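Local coordinates for uncharacterized protein, DUF633, LMOf2365_1472 (Listeria monocytogenes str. 4b F2365, PDB 3GNL) that is of uncharacterised function but probably methylates tRNA at N1 of adenine 22, at residues Asn22-Asp27 against Ala45-Ala50; Ile91-Ile96 against Lys120-Pro125. One frame throughout, in Å; residues are numbered along the deposited sequence.

Contact 1: residues Asn22-Asp27 against Ala45-Ala50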
loop_
_atom_site.group_PDB
_atom_site.type_symbol
_atom_site.label_atom_id
_atom_site.label_comp_id
_atom_site.label_asym_id
_atom_site.label_seq_id
_atom_site.Cartn_x
_atom_site.Cartn_y
_atom_site.Cartn_z
ATOM N N ASN A 22 11.211 -13.433 11.394
ATOM C CA ASN A 22 11.010 -13.297 12.850
ATOM C C ASN A 22 11.291 -11.827 13.284
ATOM O O ASN A 22 12.073 -11.548 14.184
ATOM C CB ASN A 22 11.899 -14.314 13.604
ATOM C CG ASN A 22 11.534 -14.450 15.083
ATOM O OD1 ASN A 22 12.406 -14.348 15.948
ATOM N ND2 ASN A 22 10.252 -14.704 15.378
ATOM N N GLU A 23 10.600 -10.898 12.616
ATOM C CA GLU A 23 10.810 -9.439 12.701
ATOM C C GLU A 23 10.035 -8.738 13.830
ATOM O O GLU A 23 9.032 -9.267 14.305
ATOM C CB GLU A 23 10.372 -8.816 11.327
ATOM C CG GLU A 23 10.542 -9.863 10.165
ATOM C CD GLU A 23 10.186 -9.343 8.782
ATOM O OE1 GLU A 23 9.563 -8.271 8.699
ATOM O OE2 GLU A 23 10.497 -10.060 7.800
ATOM N N ARG A 24 10.504 -7.566 14.247
ATOM C CA ARG A 24 9.737 -6.661 15.108
ATOM C C ARG A 24 8.935 -5.728 14.187
ATOM O O ARG A 24 9.516 -4.950 13.390
ATOM C CB ARG A 24 10.619 -5.874 16.090
ATOM C CG ARG A 24 11.391 -6.820 17.011
ATOM C CD ARG A 24 12.382 -6.048 17.880
ATOM N NE ARG A 24 11.741 -5.128 18.814
ATOM C CZ ARG A 24 11.132 -5.471 19.954
ATOM N NH1 ARG A 24 11.045 -6.758 20.337
ATOM N NH2 ARG A 24 10.581 -4.516 20.686
ATOM N N ILE A 25 7.621 -5.865 14.242
ATOM C CA ILE A 25 6.763 -5.133 13.264
ATOM C C ILE A 25 5.883 -4.081 13.912
ATOM O O ILE A 25 5.563 -4.152 15.100
ATOM C CB ILE A 25 5.903 -6.083 12.452
ATOM C CG1 ILE A 25 4.738 -6.641 13.306
ATOM C CG2 ILE A 25 6.759 -7.240 11.804
ATOM C CD1 ILE A 25 3.742 -7.519 12.529
ATOM N N ALA A 26 5.476 -3.087 13.136
ATOM C CA ALA A 26 4.412 -2.181 13.543
ATOM C C ALA A 26 3.355 -2.106 12.456
ATOM O O ALA A 26 3.677 -1.775 11.311
ATOM C CB ALA A 26 4.932 -0.793 13.886
ATOM N N ASP A 27 2.115 -2.425 12.829
ATOM C CA ASP A 27 0.975 -2.404 11.938
ATOM C C ASP A 27 0.127 -1.165 12.239
ATOM O O ASP A 27 -0.616 -1.131 13.231
ATOM C CB ASP A 27 0.155 -3.701 12.124
ATOM C CG ASP A 27 -0.947 -3.857 11.100
ATOM O OD1 ASP A 27 -0.930 -3.093 10.112
ATOM O OD2 ASP A 27 -1.814 -4.737 11.265
ATOM N N ALA A 45 6.761 -13.105 13.016
ATOM C CA ALA A 45 7.125 -11.891 13.776
ATOM C C ALA A 45 7.364 -12.223 15.265
ATOM O O ALA A 45 6.683 -13.071 15.808
ATOM C CB ALA A 45 6.016 -10.821 13.687
ATOM N N SER A 46 8.310 -11.538 15.886
ATOM C CA SER A 46 8.644 -11.797 17.299
ATOM C C SER A 46 7.982 -10.815 18.251
ATOM O O SER A 46 7.880 -11.086 19.459
ATOM C CB SER A 46 10.157 -11.809 17.487
ATOM O OG SER A 46 10.724 -10.571 17.091
ATOM N N PHE A 47 7.517 -9.679 17.716
ATOM C CA PHE A 47 6.937 -8.606 18.489
ATOM C C PHE A 47 6.143 -7.770 17.488
ATOM O O PHE A 47 6.577 -7.649 16.335
ATOM C CB PHE A 47 8.021 -7.768 19.159
ATOM C CG PHE A 47 7.505 -6.511 19.774
ATOM C CD1 PHE A 47 6.814 -6.540 20.982
ATOM C CD2 PHE A 47 7.687 -5.276 19.135
ATOM C CE1 PHE A 47 6.318 -5.339 21.543
ATOM C CE2 PHE A 47 7.197 -4.101 19.686
ATOM C CZ PHE A 47 6.519 -4.116 20.893
ATOM N N ALA A 48 4.999 -7.226 17.909
ATOM C CA ALA A 48 4.251 -6.269 17.093
ATOM C C ALA A 48 3.700 -5.125 17.911
ATOM O O ALA A 48 3.251 -5.324 19.042
ATOM C CB ALA A 48 3.116 -6.950 16.392
ATOM N N ILE A 49 3.683 -3.940 17.319
ATOM C CA ILE A 49 2.835 -2.819 17.752
ATOM C C ILE A 49 1.615 -2.818 16.831
ATOM O O ILE A 49 1.776 -2.869 15.600
ATOM C CB ILE A 49 3.563 -1.477 17.593
ATOM C CG1 ILE A 49 4.832 -1.441 18.486
ATOM C CG2 ILE A 49 2.630 -0.308 17.883
ATOM C CD1 ILE A 49 5.810 -0.280 18.133
ATOM N N ALA A 50 0.424 -2.803 17.407
ATOM C CA ALA A 50 -0.785 -2.560 16.627
ATOM C C ALA A 50 -1.268 -1.147 16.917
ATOM O O ALA A 50 -1.746 -0.862 18.023
ATOM C CB ALA A 50 -1.832 -3.595 16.949
HETATM O O HOH W 1 11.923 -9.417 19.094
#

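Contact 2: residues Ile91-Ile96 against Lys120-Pro125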
loop_
_atom_site.group_PDB
_atom_site.type_symbol
_atom_site.label_atom_id
_atom_site.label_comp_id
_atom_site.label_asym_id
_atom_site.label_seq_id
_atom_site.Cartn_x
_atom_site.Cartn_y
_atom_site.Cartn_z
ATOM N N ILE A 91 11.885 -1.287 15.758
ATOM C CA ILE A 91 11.018 -1.885 14.734
ATOM C C ILE A 91 11.769 -2.130 13.417
ATOM O O ILE A 91 12.495 -1.240 12.956
ATOM C CB ILE A 91 9.844 -0.940 14.501
ATOM C CG1 ILE A 91 8.981 -0.805 15.764
ATOM C CG2 ILE A 91 9.028 -1.357 13.246
ATOM C CD1 ILE A 91 8.438 -2.088 16.357
ATOM N N ASP A 92 11.626 -3.328 12.856
ATOM C CA ASP A 92 12.291 -3.737 11.619
ATOM C C ASP A 92 11.405 -3.470 10.395
ATOM O O ASP A 92 11.909 -3.053 9.327
ATOM C CB ASP A 92 12.649 -5.225 11.627
ATOM C CG ASP A 92 13.558 -5.591 12.793
ATOM O OD1 ASP A 92 14.658 -5.007 12.826
ATOM O OD2 ASP A 92 13.150 -6.417 13.643
ATOM N N THR A 93 10.108 -3.704 10.574
ATOM C CA THR A 93 9.141 -3.684 9.473
ATOM C C THR A 93 7.920 -2.858 9.858
ATOM O O THR A 93 7.366 -3.060 10.927
ATOM C CB THR A 93 8.756 -5.094 9.133
ATOM O OG1 THR A 93 9.938 -5.783 8.732
ATOM C CG2 THR A 93 7.771 -5.107 7.953
ATOM N N ILE A 94 7.441 -1.973 8.970
ATOM C CA ILE A 94 6.185 -1.272 9.212
ATOM C C ILE A 94 5.192 -1.654 8.123
ATOM O O ILE A 94 5.580 -1.673 6.929
ATOM C CB ILE A 94 6.337 0.259 9.197
ATOM C CG1 ILE A 94 7.357 0.756 10.251
ATOM C CG2 ILE A 94 4.967 0.949 9.397
ATOM C CD1 ILE A 94 7.592 2.240 10.187
ATOM N N VAL A 95 3.977 -2.034 8.561
ATOM C CA VAL A 95 2.851 -2.353 7.663
ATOM C C VAL A 95 1.867 -1.220 7.717
ATOM O O VAL A 95 1.505 -0.784 8.791
ATOM C CB VAL A 95 2.130 -3.640 8.110
ATOM C CG1 VAL A 95 0.935 -3.995 7.240
ATOM C CG2 VAL A 95 3.099 -4.823 8.176
ATOM N N ILE A 96 1.461 -0.694 6.551
ATOM C CA ILE A 96 0.364 0.311 6.506
ATOM C C ILE A 96 -0.557 -0.154 5.373
ATOM O O ILE A 96 -0.170 -0.068 4.184
ATOM C CB ILE A 96 0.865 1.775 6.251
ATOM C CG1 ILE A 96 2.109 2.076 7.110
ATOM C CG2 ILE A 96 -0.276 2.784 6.542
ATOM C CD1 ILE A 96 2.723 3.432 6.848
ATOM N N LYS A 120 12.129 -2.406 6.286
ATOM C CA LYS A 120 11.112 -2.931 5.376
ATOM C C LYS A 120 9.812 -2.195 5.598
ATOM O O LYS A 120 9.392 -1.981 6.743
ATOM C CB LYS A 120 10.948 -4.434 5.529
ATOM C CG LYS A 120 9.937 -5.102 4.559
ATOM C CD LYS A 120 10.120 -6.608 4.345
ATOM C CE LYS A 120 10.097 -7.372 5.673
ATOM N NZ LYS A 120 10.310 -8.776 5.306
ATOM N N LEU A 121 9.173 -1.754 4.504
ATOM C CA LEU A 121 7.798 -1.228 4.576
ATOM C C LEU A 121 6.966 -2.136 3.704
ATOM O O LEU A 121 7.369 -2.511 2.600
ATOM C CB LEU A 121 7.660 0.216 4.036
ATOM C CG LEU A 121 8.550 1.298 4.623
ATOM C CD1 LEU A 121 8.484 2.641 3.834
ATOM C CD2 LEU A 121 8.159 1.515 6.076
ATOM N N ILE A 122 5.790 -2.496 4.211
ATOM C CA ILE A 122 4.817 -3.250 3.412
ATOM C C ILE A 122 3.546 -2.391 3.341
ATOM O O ILE A 122 2.880 -2.124 4.388
ATOM C CB ILE A 122 4.458 -4.583 4.045
ATOM C CG1 ILE A 122 5.726 -5.443 4.214
ATOM C CG2 ILE A 122 3.462 -5.300 3.150
ATOM C CD1 ILE A 122 5.557 -6.603 5.243
ATOM N N LEU A 123 3.252 -1.854 2.147
ATOM C CA LEU A 123 2.186 -0.828 2.072
ATOM C C LEU A 123 1.100 -1.360 1.147
ATOM O O LEU A 123 1.385 -1.977 0.108
ATOM C CB LEU A 123 2.752 0.487 1.504
ATOM C CG LEU A 123 3.998 1.007 2.184
ATOM C CD1 LEU A 123 4.391 2.319 1.465
ATOM C CD2 LEU A 123 3.766 1.205 3.694
ATOM N N GLN A 124 -0.157 -1.132 1.540
ATOM C CA GLN A 124 -1.268 -1.604 0.725
ATOM C C GLN A 124 -2.250 -0.442 0.609
ATOM O O GLN A 124 -3.148 -0.323 1.411
ATOM C CB GLN A 124 -1.883 -2.863 1.323
ATOM C CG GLN A 124 -2.996 -3.482 0.427
ATOM C CD GLN A 124 -4.340 -2.861 0.713
ATOM O OE1 GLN A 124 -4.791 -2.900 1.842
ATOM N NE2 GLN A 124 -4.960 -2.243 -0.306
ATOM N N PRO A 125 -2.066 0.401 -0.418
ATOM C CA PRO A 125 -2.975 1.551 -0.608
ATOM C C PRO A 125 -4.238 1.165 -1.382
ATOM O O PRO A 125 -4.175 0.368 -2.319
ATOM C CB PRO A 125 -2.151 2.511 -1.442
ATOM C CG PRO A 125 -1.284 1.584 -2.322
ATOM C CD PRO A 125 -0.965 0.401 -1.383
#

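Contact 1: residues Asn22-Asp27 against Ala45-Ala50
The guanidinium of R24 lies flat on the ring of F47, the two planes 2° apart and their centres 4.1 Å from each other. The overlap is offset: R24 NH2 sits over the ring rim, 3.4 Å from F47 CD2, while NH1 reaches back over CB. A bend at chi3 (65°) turns the arginine's end across to the neighbouring strand. Water 1 meets the guanidinium at its edge, accepting from R24 NH1 and pairing with S46 OG, and NE bonds to the backbone oxygen of D89. On the face shared by I25 and A48, I25 CG1 presses on A48 CB at 3.5 Å, tighter than usual for two carbons; P36 of helix 34-41 also packs against A48. The two strands run parallel, 10° apart, and with helix 34-41 form a beta-alpha-beta unit. I25 N donates to F47 O and I25 O accepts from I49 N, so both polar backbone atoms of I25 face this partner strand. D27 N then meets I49 O at 2.8 Å. Near the start, S46 N reaches E23 O from above the carbonyl plane, where a beta bulge shifts the register by one residue. Backbone bonds and aliphatic packing thus carry the buried part, while the cation-pi stack, the water and the D89 bond hold the arginine plane over the partly exposed face that R24 and F47 share.

Contact 2: residues Ile91-Ile96 against Lys120-Pro125
K120 and T93 run alongside each other on one face of the sheet, from adjacent parallel strands. Starting at the backbone, K120 CB lies 3.6 Å from T93 OG1, and CG passes T93 CG2 at 4.0 Å. With CG anti to the backbone N (chi1 -177°) the chain climbs away from the sheet, and a bend at chi3 (55°) brings CE back beside the threonine, 3.5 Å from OG1. NZ then leaves the pair for a salt bridge with E23 OE2 and a hydrogen bond to the backbone oxygen of Y18. T93 OG1 turns to the other oxygen of that carboxylate, E23 OE1; the two partners together would probably favour its charged form. The threonine methyl, CG2, turns to the next residue on this face and meets I122 CD1 at 3.8 Å; V95 CG2 touches I122 CD1 more loosely, and Y18 and I19 pack on I122 as well. On the other face I94, I96, L121 and L123 meet through aliphatic carbons alone. L121 CD2 rests against I94 CB, and L123 CD2 reaches CB, CG1 and CD1 of I96, with L108 of helix 101-110 covering both I96 and L123. The strands themselves are joined by regular parallel bonding: I94 and I96 each donate and accept, with I122 N to I94 O at 2.8 Å. A weak bond from K120 N to D92 O opens the series, and Q124 N to I96 O extends it. Strand 93-99, helix 101-110 and strand 120-125 form a beta-alpha-beta unit, here in the middle of the seven-stranded 3-2-1-4-5-7-6 sheet characteristic of Rossmann-like class I methyltransferases.

Contacts 1 and 2 lie side by side in one sheet, their centres about 10 Å apart, because strands 23-28 and 93-99 are direct neighbours. Two polar pairs probably join them: E23 OE1 to T93 OG1 at 2.5 Å, and R24 O to D92 N at 2.7 Å. D92 OD2 also bonds to R24 N, so the aspartate grips both backbone polar atoms of R24. Farther along, D27 OD1 packs on V95 CG1 at 3.5 Å. Together the contacts align four parallel strands adjacent in the sheet, in the order 45-52, 23-28, 93-99, 120-125, within the probable methyltransferase core. In relatives, S-adenosylmethionine binds at the C-terminal ends of such strands.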